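Local coordinates for thioredoxin-like protein (Klebsiella pneumoniae subsp. pneumoniae MGH 78578, PDB 3TY1), which is of unknown function but, as a member of the galactose mutarotase-like superfamily, probably binds carbohydrate, at residues A[206-211]-A[317-322]. Sequence-based numbering, arbitrary orientation.
Sequences YQIIYH and PGTSYA. With SO4 (sulfate ion), chain L.
Where 206-211 meets 317-322, strands 204-214 and 311-318 run antiparallel, and one bridge, Ile209 with Gly318, falls within these segments, the two CA atoms lying 4.1 Å apart. On one side of the bridge Tyr210 N donates to Pro317 O (2.9 Å); on the other, Thr319 N donates to Ile208 O (2.9 Å). Beyond Gly318 the 317-322 segment leaves the sheet, and a side chain continues the pairing: Thr319 OG1, set between its own backbone N and carbonyl carbon (chi1 61°), accepts from Ile208 N at 3.0 Å. Thr319 CG2 meets Ile208 CG2 at 3.8 Å, on the face where Tyr206, Ile208 and Tyr210 pack on strand 342-352 of the large antiparallel sheet, the partner layer in this supersandwich of the galactose mutarotase clan, and where Tyr210 OH hydrogen-bonds to Asp194 and Tyr119. On the other face, Gln207 stretches out beyond CG and its NE2 gives a hydrogen to Ser320 OG (2.9 Å, 160° at the hydrogen), which lies close to the amide plane. Gln207 OE1 accepts from Thr122 N, so both ends of the amide are held, and Glu328 OE1 hydrogen-bonds to Ser320 OG. Ser320 N is buried without a partner. Ile209 lays CG1 and CD1 against Ser320 O, both at 3.6 Å, with CD1 reaching on toward Ala322. Farther along this face His211 NE2 binds a sulfate, probably picked up from the crystallisation solution, with O3 at the edge of the ring; His136 NE2 hydrogen-bonds to the same ion.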
loop_
_atom_site.group_PDB
_atom_site.type_symbol
_atom_site.label_atom_id
_atom_site.label_comp_id
_atom_site.label_asym_id
_atom_site.label_seq_id
_atom_site.Cartn_x
_atom_site.Cartn_y
_atom_site.Cartn_z
ATOM N N TYR A 206 23.401 -9.467 -3.954
ATOM C CA TYR A 206 22.170 -10.234 -3.915
ATOM C C TYR A 206 22.302 -11.286 -2.840
ATOM O O TYR A 206 23.415 -11.643 -2.452
ATOM C CB TYR A 206 21.824 -10.850 -5.271
ATOM C CG TYR A 206 22.658 -12.059 -5.690
ATOM C CD1 TYR A 206 23.869 -11.908 -6.382
ATOM C CD2 TYR A 206 22.228 -13.338 -5.397
ATOM C CE1 TYR A 206 24.610 -13.031 -6.773
ATOM C CE2 TYR A 206 22.948 -14.446 -5.771
ATOM C CZ TYR A 206 24.124 -14.301 -6.453
ATOM O OH TYR A 206 24.779 -15.452 -6.777
ATOM N N GLN A 207 21.151 -11.701 -2.329
ATOM C CA GLN A 207 21.010 -12.804 -1.397
ATOM C C GLN A 207 19.728 -13.563 -1.718
ATOM O O GLN A 207 18.747 -12.949 -2.131
ATOM C CB GLN A 207 20.882 -12.322 0.036
ATOM C CG GLN A 207 21.995 -11.456 0.572
ATOM C CD GLN A 207 21.640 -10.938 1.934
ATOM O OE1 GLN A 207 20.949 -9.913 2.048
ATOM N NE2 GLN A 207 22.071 -11.659 2.989
ATOM N N ILE A 208 19.709 -14.871 -1.477
ATOM C CA ILE A 208 18.456 -15.649 -1.662
ATOM C C ILE A 208 18.394 -16.841 -0.730
ATOM O O ILE A 208 19.378 -17.516 -0.549
ATOM C CB ILE A 208 18.276 -16.099 -3.146
ATOM C CG1 ILE A 208 16.979 -16.905 -3.397
ATOM C CG2 ILE A 208 19.521 -16.879 -3.651
ATOM C CD1 ILE A 208 15.668 -16.129 -3.108
ATOM N N ILE A 209 17.206 -17.099 -0.164
ATOM C CA ILE A 209 16.930 -18.304 0.583
ATOM C C ILE A 209 15.657 -18.877 -0.063
ATOM O O ILE A 209 14.655 -18.137 -0.211
ATOM C CB ILE A 209 16.685 -18.005 2.106
ATOM C CG1 ILE A 209 17.915 -17.383 2.757
ATOM C CG2 ILE A 209 16.229 -19.271 2.822
ATOM C CD1 ILE A 209 17.758 -17.021 4.228
ATOM N N TYR A 210 15.701 -20.154 -0.473
ATOM C CA TYR A 210 14.538 -20.890 -0.967
ATOM C C TYR A 210 13.858 -21.505 0.262
ATOM O O TYR A 210 14.173 -22.625 0.693
ATOM C CB TYR A 210 14.975 -21.917 -2.006
ATOM C CG TYR A 210 15.230 -21.254 -3.340
ATOM C CD1 TYR A 210 16.413 -20.608 -3.614
ATOM C CD2 TYR A 210 14.225 -21.211 -4.308
ATOM C CE1 TYR A 210 16.599 -19.948 -4.834
ATOM C CE2 TYR A 210 14.417 -20.627 -5.481
ATOM C CZ TYR A 210 15.601 -19.980 -5.760
ATOM O OH TYR A 210 15.732 -19.340 -6.963
ATOM N N HIS A 211 12.941 -20.744 0.840
ATOM C CA HIS A 211 12.367 -21.017 2.140
ATOM C C HIS A 211 11.240 -22.027 1.947
ATOM O O HIS A 211 10.111 -21.664 1.603
ATOM C CB HIS A 211 11.892 -19.663 2.714
ATOM C CG HIS A 211 11.666 -19.637 4.184
ATOM N ND1 HIS A 211 10.824 -20.518 4.824
ATOM C CD2 HIS A 211 12.073 -18.750 5.128
ATOM C CE1 HIS A 211 10.727 -20.183 6.099
ATOM N NE2 HIS A 211 11.488 -19.122 6.316
ATOM N N PRO A 317 17.597 -23.880 1.668
ATOM C CA PRO A 317 18.897 -23.695 1.039
ATOM C C PRO A 317 19.044 -22.247 0.615
ATOM O O PRO A 317 18.070 -21.622 0.192
ATOM C CB PRO A 317 18.874 -24.649 -0.150
ATOM C CG PRO A 317 17.492 -25.092 -0.295
ATOM C CD PRO A 317 16.742 -24.814 0.936
ATOM N N GLY A 318 20.235 -21.705 0.785
ATOM C CA GLY A 318 20.447 -20.327 0.474
ATOM C C GLY A 318 21.868 -19.943 0.197
ATOM O O GLY A 318 22.799 -20.767 0.355
ATOM N N THR A 319 22.026 -18.698 -0.253
ATOM C CA THR A 319 23.345 -18.065 -0.318
ATOM C C THR A 319 23.720 -17.521 1.073
ATOM O O THR A 319 24.899 -17.324 1.388
ATOM C CB THR A 319 23.418 -16.916 -1.359
ATOM O OG1 THR A 319 22.479 -15.903 -1.010
ATOM C CG2 THR A 319 23.152 -17.417 -2.777
ATOM N N SER A 320 22.703 -17.292 1.898
ATOM C CA SER A 320 22.844 -16.728 3.238
ATOM C C SER A 320 22.072 -17.531 4.271
ATOM O O SER A 320 21.148 -18.315 3.960
ATOM C CB SER A 320 22.325 -15.269 3.273
ATOM O OG SER A 320 23.335 -14.313 3.065
ATOM N N TYR A 321 22.493 -17.336 5.517
ATOM C CA TYR A 321 21.720 -17.737 6.673
ATOM C C TYR A 321 20.738 -16.597 6.934
ATOM O O TYR A 321 20.787 -15.550 6.285
ATOM C CB TYR A 321 22.613 -18.021 7.899
ATOM C CG TYR A 321 23.522 -19.205 7.693
ATOM C CD1 TYR A 321 23.000 -20.493 7.456
ATOM C CD2 TYR A 321 24.902 -19.065 7.735
ATOM C CE1 TYR A 321 23.875 -21.605 7.289
ATOM C CE2 TYR A 321 25.753 -20.148 7.549
ATOM C CZ TYR A 321 25.243 -21.415 7.324
ATOM O OH TYR A 321 26.112 -22.491 7.134
ATOM N N ALA A 322 19.835 -16.817 7.885
ATOM C CA ALA A 322 18.742 -15.896 8.132
ATOM C C ALA A 322 19.062 -14.700 9.029
ATOM O O ALA A 322 18.144 -13.932 9.398
ATOM C CB ALA A 322 17.507 -16.694 8.684
HETATM S S SO4 L . 11.284 -17.198 9.489
HETATM O O1 SO4 L . 9.876 -17.603 9.555
HETATM O O2 SO4 L . 12.143 -18.213 10.136
HETATM O O3 SO4 L . 11.711 -17.025 8.098
HETATM O O4 SO4 L . 11.420 -15.913 10.178
#